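PDB 2Z72: protein-tyrosine-phosphatase from Shewanella sp., which hydrolyses phosphate esters of tyrosine at low temperature, probably by means of a two-zinc centre like that of calcineurin-type metallophosphoesterases. Local coordinates for residues 144-149 with 196-201; 203-208 with 281-286. All blocks are in the same frame, centred on the assembly; numbering follows the deposited sequence.

Contact 1: residues 144-149 with 196-201; sequences HLLMGN and TIIKIN. With ZN (zinc ion), chain C.
The imidazole of His144 lies under the end of Ile198, whose CD1 sits over one ring face, off-centre toward the rim. This CH-pi contact measures 3.8 Å from Ile198 CD1 to the centroid of the His144 ring, and the methyl is closest to CG. Ile198 reaches it with CG1 held between the backbone N and the carbonyl carbon (chi1 68°) and an extended chi2, which carries CD1 out toward the histidine. Ile200 and His144 reach toward each other from opposite directions, and Ile200 CD1 comes obliquely to 3.7 Å from His144 NE2. That nitrogen is satisfied by His108 ND1, while Tyr67 meets the same ring edge-to-face, so the imidazole is fixed by a polar partner and packed by aliphatic and aromatic ones.

Leu146 continues the apolar layer. One branch, CD2, touches Ile198 CG2 at 3.8 Å, whereas the other, CD1, leans on the carbonyl oxygen of Thr196. Met147 CB passes 3.7 Å from Thr196 OG1. The two backbones are linked here through a water that donates to both Met147 O, at 2.7 Å, and Thr196 O, at 2.6 Å.

The strands ending at 145 and running through 197-200 belong to different sheets, and their side chains meet in the core between the sheets, with Val110 of strand 108-111 touching His144, Leu146 and Ile200. Just past this packing, Gly148 takes the N-cap position of helix 149-156, and Asn149 OD1 binds zinc at 2.1 Å. The sequence Gly-Asn-His-Glu that begins at Gly148 is the signature of the calcineurin-like phosphoesterases, carried just after strand 142-145 of their two-sheet sandwich.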
ATOM      1  N   HIS A 144       1.336  -0.100   8.177  1.00  7.85           N
ATOM      2  CA  HIS A 144      -0.024   0.005   7.711  1.00  7.79           C
ATOM      3  C   HIS A 144       0.028   0.029   6.191  1.00  8.13           C
ATOM      4  O   HIS A 144       0.320   1.045   5.578  1.00  8.73           O
ATOM      5  CB  HIS A 144      -0.698   1.296   8.185  1.00  8.46           C
ATOM      6  CG  HIS A 144      -0.658   1.468   9.657  1.00  8.75           C
ATOM      7  ND1 HIS A 144      -1.617   0.936  10.518  1.00 10.91           N
ATOM      8  CD2 HIS A 144       0.232   2.145  10.428  1.00  9.12           C
ATOM      9  CE1 HIS A 144      -1.271   1.316  11.703  1.00 11.84           C
ATOM     10  NE2 HIS A 144      -0.137   2.033  11.728  1.00  9.42           N
ATOM     11  N   LEU A 145      -0.249  -1.144   5.574  1.00  7.57           N
ATOM     12  CA  LEU A 145      -0.376  -1.172   4.126  1.00  7.94           C
ATOM     13  C   LEU A 145      -1.846  -0.954   3.817  1.00  7.34           C
ATOM     14  O   LEU A 145      -2.671  -1.799   4.185  1.00  8.22           O
ATOM     15  CB  LEU A 145       0.040  -2.506   3.552  1.00  8.72           C
ATOM     16  CG  LEU A 145      -0.178  -2.666   2.042  1.00  9.06           C
ATOM     17  CD1 LEU A 145       0.498  -1.555   1.237  1.00 11.02           C
ATOM     18  CD2 LEU A 145       0.291  -4.024   1.603  1.00 11.29           C
ATOM     19  N   LEU A 146      -2.185   0.173   3.205  1.00  7.71           N
ATOM     20  CA  LEU A 146      -3.555   0.453   2.861  1.00  7.74           C
ATOM     21  C   LEU A 146      -3.828  -0.001   1.439  1.00  7.65           C
ATOM     22  O   LEU A 146      -2.955   0.028   0.547  1.00  8.66           O
ATOM     23  CB  LEU A 146      -3.935   1.932   2.970  1.00  8.89           C
ATOM     24  CG  LEU A 146      -3.555   2.585   4.286  1.00  8.71           C
ATOM     25  CD1 LEU A 146      -4.044   4.030   4.300  1.00  9.76           C
ATOM     26  CD2 LEU A 146      -4.107   1.811   5.481  1.00 10.45           C
ATOM     27  N   MET A 147      -5.066  -0.409   1.188  1.00  7.90           N
ATOM     28  CA  MET A 147      -5.511  -0.736  -0.171  1.00  7.25           C
ATOM     29  C   MET A 147      -5.714   0.493  -1.025  1.00  7.53           C
ATOM     30  O   MET A 147      -6.407   1.432  -0.642  1.00  9.15           O
ATOM     31  CB  MET A 147      -6.842  -1.458  -0.130  0.57  7.52           C
ATOM     32  CG  MET A 147      -6.848  -2.792   0.581  0.57  7.06           C
ATOM     33  SD  MET A 147      -6.098  -4.136  -0.411  0.57  8.64           S
ATOM     34  CE  MET A 147      -7.420  -4.553  -1.485  0.57 10.78           C
ATOM     35  N   GLY A 148      -5.077   0.504  -2.190  1.00  7.92           N
ATOM     36  CA  GLY A 148      -5.322   1.518  -3.186  1.00  8.03           C
ATOM     37  C   GLY A 148      -6.215   1.066  -4.265  1.00  7.46           C
ATOM     38  O   GLY A 148      -6.721  -0.086  -4.283  1.00  8.35           O
ATOM     39  N   ASN A 149      -6.465   1.927  -5.270  1.00  8.29           N
ATOM     40  CA  ASN A 149      -7.330   1.500  -6.351  1.00  8.18           C
ATOM     41  C   ASN A 149      -6.721   0.350  -7.154  1.00  7.95           C
ATOM     42  O   ASN A 149      -7.515  -0.501  -7.599  1.00  9.28           O
ATOM     43  CB  ASN A 149      -7.757   2.669  -7.276  1.00  9.06           C
ATOM     44  CG  ASN A 149      -6.647   3.335  -8.003  1.00  8.75           C
ATOM     45  OD1 ASN A 149      -5.634   3.699  -7.411  1.00  9.43           O
ATOM     46  ND2 ASN A 149      -6.794   3.617  -9.285  1.00 10.70           N
ATOM     47  N   THR A 196      -8.285   0.314   4.494  1.00  7.94           N
ATOM     48  CA  THR A 196      -8.318   1.244   3.371  1.00  7.71           C
ATOM     49  C   THR A 196      -8.159   2.679   3.838  1.00  8.16           C
ATOM     50  O   THR A 196      -7.535   3.503   3.181  1.00  9.23           O
ATOM     51  CB  THR A 196      -9.571   0.991   2.530  1.00  8.12           C
ATOM     52  OG1 THR A 196      -9.613  -0.390   2.158  1.00  8.87           O
ATOM     53  CG2 THR A 196      -9.608   1.787   1.247  1.00  9.02           C
ATOM     54  N   ILE A 197      -8.753   3.033   5.003  1.00  8.05           N
ATOM     55  CA  ILE A 197      -8.669   4.346   5.569  1.00  8.22           C
ATOM     56  C   ILE A 197      -8.243   4.206   7.024  1.00  8.48           C
ATOM     57  O   ILE A 197      -8.865   3.428   7.759  1.00  8.58           O
ATOM     58  CB  ILE A 197     -10.037   5.084   5.507  1.00  9.07           C
ATOM     59  CG1 ILE A 197     -10.614   5.128   4.114  1.00 10.15           C
ATOM     60  CG2 ILE A 197      -9.900   6.511   6.056  1.00 10.30           C
ATOM     61  CD1 ILE A 197     -12.121   5.189   4.051  1.00 16.11           C
ATOM     62  N   ILE A 198      -7.257   4.971   7.475  1.00  8.61           N
ATOM     63  CA  ILE A 198      -6.873   4.937   8.897  1.00  8.43           C
ATOM     64  C   ILE A 198      -6.643   6.347   9.413  1.00  8.31           C
ATOM     65  O   ILE A 198      -6.447   7.305   8.666  1.00  9.06           O
ATOM     66  CB  ILE A 198      -5.644   4.045   9.156  1.00  8.15           C
ATOM     67  CG1 ILE A 198      -4.355   4.620   8.557  1.00  8.20           C
ATOM     68  CG2 ILE A 198      -5.908   2.633   8.711  1.00  8.74           C
ATOM     69  CD1 ILE A 198      -3.098   3.910   9.013  1.00  9.72           C
ATOM     70  N   LYS A 199      -6.673   6.445  10.741  1.00  8.61           N
ATOM     71  CA  LYS A 199      -6.394   7.680  11.469  1.00  8.95           C
ATOM     72  C   LYS A 199      -5.299   7.406  12.468  1.00  8.97           C
ATOM     73  O   LYS A 199      -5.394   6.461  13.243  1.00  9.56           O
ATOM     74  CB  LYS A 199      -7.676   8.127  12.196  1.00 10.20           C
ATOM     75  CG  LYS A 199      -7.564   9.490  12.881  1.00 14.36           C
ATOM     76  CD  LYS A 199      -8.936   9.847  13.574  1.00 17.69           C
ATOM     77  CE  LYS A 199      -8.864  11.052  14.461  1.00 21.96           C
ATOM     78  NZ  LYS A 199     -10.176  11.145  15.140  1.00 29.20           N
ATOM     79  N   ILE A 200      -4.219   8.163  12.413  1.00  9.38           N
ATOM     80  CA  ILE A 200      -3.166   8.072  13.397  1.00  9.71           C
ATOM     81  C   ILE A 200      -2.975   9.481  13.964  1.00 10.52           C
ATOM     82  O   ILE A 200      -2.696  10.428  13.246  1.00 10.92           O
ATOM     83  CB  ILE A 200      -1.828   7.550  12.829  1.00  9.62           C
ATOM     84  CG1 ILE A 200      -1.985   6.205  12.157  1.00  9.07           C
ATOM     85  CG2 ILE A 200      -0.764   7.538  13.920  1.00 10.63           C
ATOM     86  CD1 ILE A 200      -0.704   5.676  11.518  1.00 10.29           C
ATOM     87  N   ASN A 201      -3.159   9.614  15.268  1.00 11.41           N
ATOM     88  CA  ASN A 201      -3.039  10.937  15.928  1.00 11.76           C
ATOM     89  C   ASN A 201      -4.054  11.854  15.242  1.00 11.53           C
ATOM     90  O   ASN A 201      -5.230  11.483  15.145  1.00 13.18           O
ATOM     91  CB  ASN A 201      -1.600  11.464  15.915  1.00 13.01           C
ATOM     92  CG  ASN A 201      -0.603  10.459  16.471  1.00 12.73           C
ATOM     93  OD1 ASN A 201      -0.919   9.658  17.355  1.00 13.28           O
ATOM     94  ND2 ASN A 201       0.640  10.602  15.973  1.00 13.29           N
TER
HETATM   95 ZN    ZN C 402      -4.198   5.183  -7.350  1.00  9.44          ZN
HETATM   96  O   HOH W   1      -6.677   3.790   0.702  1.00 12.78           O
HETATM   97  O   HOH W   2      -2.852   5.810  -8.631  1.00 11.73           O

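Contact 2: residues 203-208 with 281-286; sequences VLYMHG and HIVVGH. With ZN (zinc ion), chain C.
Leu204 and Ile282 pair in register at the middle of a parallel two-strand segment of the calcineurin-like phosphoesterase sandwich, where strands 203-206 and 281-284 each run into a zinc-binding histidine. Three backbone bonds join them: Leu204 N donates to His281 O at 3.0 Å, Val283 N to Leu204 O at 2.8 Å, and Met206 N to Val283 O at 3.2 Å. The carbonyls of His281, Leu204 and Val283 each take a CA-H...O contact as well. Farther along, Gly285 N makes a weak bond to His207 O, 2.8 Å long but bent. A water donating to Gly208 O and Gly285 O satisfies both carbonyls.

On one side of the sheet Tyr205 lies alongside Val283; on the other, in one of its two conformers, Met206 sets SD against Ile282 CG2 and Val284 CG1. His207 ND1 is held by Thr112 O, which orients the ring for the metal, while His286 N is bonded to Asp78 OD2. His286 O accepts from Arg258 NH2 and, at 3.1 Å, from a zinc-bound water. His207 NE2 and His286 ND1 bind the same zinc at 2.0 and 2.1 Å, and His286 CB covers one face of the His207 ring, 3.5 Å from its centroid.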
ATOM      1  N   VAL A 203      -4.112  12.830  12.086  1.00 11.42           N
ATOM      2  CA  VAL A 203      -3.918  12.723  10.644  1.00 11.19           C
ATOM      3  C   VAL A 203      -4.747  11.564  10.103  1.00 10.13           C
ATOM      4  O   VAL A 203      -4.757  10.463  10.679  1.00 10.35           O
ATOM      5  CB  VAL A 203      -2.431  12.522  10.303  1.00 11.39           C
ATOM      6  CG1 VAL A 203      -2.226  12.485   8.803  1.00 12.78           C
ATOM      7  CG2 VAL A 203      -1.573  13.592  10.953  1.00 14.56           C
ATOM      8  N   LEU A 204      -5.426  11.803   9.002  1.00  9.74           N
ATOM      9  CA  LEU A 204      -6.190  10.770   8.263  1.00  9.71           C
ATOM     10  C   LEU A 204      -5.408  10.364   7.026  1.00  9.98           C
ATOM     11  O   LEU A 204      -4.875  11.241   6.344  1.00 11.67           O
ATOM     12  CB  LEU A 204      -7.558  11.311   7.882  1.00 10.95           C
ATOM     13  CG  LEU A 204      -8.676  10.283   7.587  1.00 10.93           C
ATOM     14  CD1 LEU A 204      -9.112   9.575   8.851  1.00 13.66           C
ATOM     15  CD2 LEU A 204      -9.862  11.005   6.958  1.00 13.89           C
ATOM     16  N   TYR A 205      -5.386   9.072   6.719  1.00  8.85           N
ATOM     17  CA  TYR A 205      -4.591   8.508   5.617  1.00  8.52           C
ATOM     18  C   TYR A 205      -5.514   7.639   4.762  1.00  8.86           C
ATOM     19  O   TYR A 205      -6.199   6.749   5.256  1.00  8.82           O
ATOM     20  CB  TYR A 205      -3.504   7.606   6.155  1.00  9.07           C
ATOM     21  CG  TYR A 205      -2.481   8.257   7.026  1.00  8.89           C
ATOM     22  CD1 TYR A 205      -2.723   8.466   8.373  1.00  9.44           C
ATOM     23  CD2 TYR A 205      -1.257   8.660   6.510  1.00 10.50           C
ATOM     24  CE1 TYR A 205      -1.795   9.066   9.204  1.00  9.32           C
ATOM     25  CE2 TYR A 205      -0.335   9.278   7.329  1.00 10.11           C
ATOM     26  CZ  TYR A 205      -0.579   9.475   8.698  1.00 10.06           C
ATOM     27  OH  TYR A 205       0.368  10.110   9.453  1.00 11.59           O
ATOM     28  N   MET A 206      -5.443   7.821   3.441  1.00  8.65           N
ATOM     29  CA  MET A 206      -6.083   6.937   2.486  1.00  8.79           C
ATOM     30  C   MET A 206      -5.480   7.215   1.107  1.00  8.80           C
ATOM     31  O   MET A 206      -4.743   8.154   0.888  1.00  9.41           O
ATOM     32  CB  MET A 206      -7.593   7.118   2.518  0.65  9.27           C
ATOM     33  CG  MET A 206      -8.241   8.305   1.829  0.65  9.80           C
ATOM     34  SD  MET A 206      -7.777   9.936   2.447  0.65  9.10           S
ATOM     35  CE  MET A 206      -8.205   9.713   4.185  0.65  8.54           C
ATOM     36  N   HIS A 207      -5.853   6.342   0.159  1.00  8.53           N
ATOM     37  CA  HIS A 207      -5.191   6.424  -1.133  1.00  8.15           C
ATOM     38  C   HIS A 207      -5.561   7.660  -1.946  1.00  9.28           C
ATOM     39  O   HIS A 207      -4.663   8.367  -2.430  1.00 10.52           O
ATOM     40  CB  HIS A 207      -5.508   5.143  -1.906  1.00  8.17           C
ATOM     41  CG  HIS A 207      -4.798   5.113  -3.221  1.00  7.92           C
ATOM     42  ND1 HIS A 207      -3.421   5.039  -3.279  1.00  8.26           N
ATOM     43  CD2 HIS A 207      -5.226   5.167  -4.492  1.00  8.23           C
ATOM     44  CE1 HIS A 207      -3.053   5.079  -4.533  1.00  8.68           C
ATOM     45  NE2 HIS A 207      -4.127   5.142  -5.347  1.00  8.27           N
ATOM     46  N   GLY A 208      -6.841   7.915  -2.139  1.00  9.64           N
ATOM     47  CA  GLY A 208      -7.335   8.970  -3.017  1.00  9.76           C
ATOM     48  C   GLY A 208      -7.711  10.230  -2.287  1.00 10.83           C
ATOM     49  O   GLY A 208      -7.130  11.311  -2.471  1.00 11.36           O
ATOM     50  N   HIS A 281      -4.771  17.145   9.291  1.00 13.16           N
ATOM     51  CA  HIS A 281      -4.158  16.892   8.038  1.00 12.81           C
ATOM     52  C   HIS A 281      -4.767  15.611   7.450  1.00 11.60           C
ATOM     53  O   HIS A 281      -5.140  14.720   8.201  1.00 11.51           O
ATOM     54  CB  HIS A 281      -2.647  16.667   8.073  1.00 16.31           C
ATOM     55  CG  HIS A 281      -1.903  17.686   8.848  1.00 13.75           C
ATOM     56  ND1 HIS A 281      -1.489  18.896   8.379  1.00 14.14           N
ATOM     57  CD2 HIS A 281      -1.583  17.690  10.180  1.00 15.94           C
ATOM     58  CE1 HIS A 281      -0.910  19.570   9.347  1.00 16.18           C
ATOM     59  NE2 HIS A 281      -0.940  18.867  10.488  1.00 16.60           N
ATOM     60  N   ILE A 282      -4.739  15.554   6.124  1.00 12.17           N
ATOM     61  CA  ILE A 282      -5.087  14.355   5.368  1.00 11.62           C
ATOM     62  C   ILE A 282      -3.934  14.038   4.417  1.00 11.50           C
ATOM     63  O   ILE A 282      -3.465  14.958   3.724  1.00 12.30           O
ATOM     64  CB  ILE A 282      -6.413  14.482   4.597  1.00 12.72           C
ATOM     65  CG1 ILE A 282      -7.547  14.845   5.562  1.00 14.96           C
ATOM     66  CG2 ILE A 282      -6.780  13.204   3.848  1.00 13.43           C
ATOM     67  CD1 ILE A 282      -8.854  15.227   4.872  1.00 17.77           C
ATOM     68  N   VAL A 283      -3.456  12.822   4.462  1.00 10.07           N
ATOM     69  CA  VAL A 283      -2.326  12.353   3.668  1.00 10.14           C
ATOM     70  C   VAL A 283      -2.868  11.389   2.616  1.00  9.89           C
ATOM     71  O   VAL A 283      -3.540  10.395   2.980  1.00 10.38           O
ATOM     72  CB  VAL A 283      -1.335  11.674   4.591  1.00 10.36           C
ATOM     73  CG1 VAL A 283      -0.217  10.958   3.764  1.00 12.08           C
ATOM     74  CG2 VAL A 283      -0.682  12.671   5.494  1.00 11.93           C
ATOM     75  N   VAL A 284      -2.581  11.687   1.355  1.00 10.65           N
ATOM     76  CA  VAL A 284      -3.114  10.898   0.257  1.00 10.24           C
ATOM     77  C   VAL A 284      -2.029  10.602  -0.795  1.00 10.81           C
ATOM     78  O   VAL A 284      -1.048  11.360  -0.929  1.00 11.13           O
ATOM     79  CB  VAL A 284      -4.272  11.611  -0.463  1.00 11.32           C
ATOM     80  CG1 VAL A 284      -5.384  11.887   0.522  1.00 12.86           C
ATOM     81  CG2 VAL A 284      -3.828  12.927  -1.115  1.00 14.26           C
ATOM     82  N   GLY A 285      -2.252   9.525  -1.497  1.00 10.67           N
ATOM     83  CA  GLY A 285      -1.433   9.169  -2.663  1.00 11.46           C
ATOM     84  C   GLY A 285      -2.207   9.429  -3.934  1.00 10.86           C
ATOM     85  O   GLY A 285      -2.842  10.516  -4.061  1.00 12.30           O
ATOM     86  N   HIS A 286      -2.183   8.478  -4.870  1.00 10.60           N
ATOM     87  CA  HIS A 286      -3.004   8.299  -6.038  1.00 10.53           C
ATOM     88  C   HIS A 286      -2.772   9.275  -7.173  1.00 11.54           C
ATOM     89  O   HIS A 286      -2.777   8.848  -8.329  1.00 11.82           O
ATOM     90  CB  HIS A 286      -4.504   8.284  -5.663  1.00 10.90           C
ATOM     91  CG  HIS A 286      -5.476   7.973  -6.741  1.00 11.25           C
ATOM     92  ND1 HIS A 286      -5.529   6.843  -7.496  1.00 10.81           N
ATOM     93  CD2 HIS A 286      -6.548   8.712  -7.155  1.00 13.01           C
ATOM     94  CE1 HIS A 286      -6.550   6.958  -8.312  1.00 12.39           C
ATOM     95  NE2 HIS A 286      -7.221   8.083  -8.149  1.00 14.92           N
TER
HETATM   96 ZN    ZN C 402      -4.198   5.183  -7.350  1.00  9.44          ZN
HETATM   97  O   HOH W   3      -5.441  11.512  -4.804  1.00 14.78           O
HETATM   98  O   HOH W   2      -2.852   5.810  -8.631  1.00 11.73           O

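How the contacts relate
The centres of contacts 1 and 2 lie about 8 Å apart, and the two follow in series along the chain: 144-149 and 196-201 come first, then 203-208 and 281-286. Strands 197-200 and 203-206 are antiparallel neighbours in one mixed sheet, linked by a probable hydrogen bond between Tyr205 N and Ile198 O, and strand 281-284 extends that sheet beyond them. Contact 1 faces across to the other sheet, whereas contact 2 is a pairing within its own. Both converge on one zinc, where Asn149, His207 and His286 join Asp114 and a shared water. The metal site is thus assembled from residues that follow strands of both sheets of the sandwich.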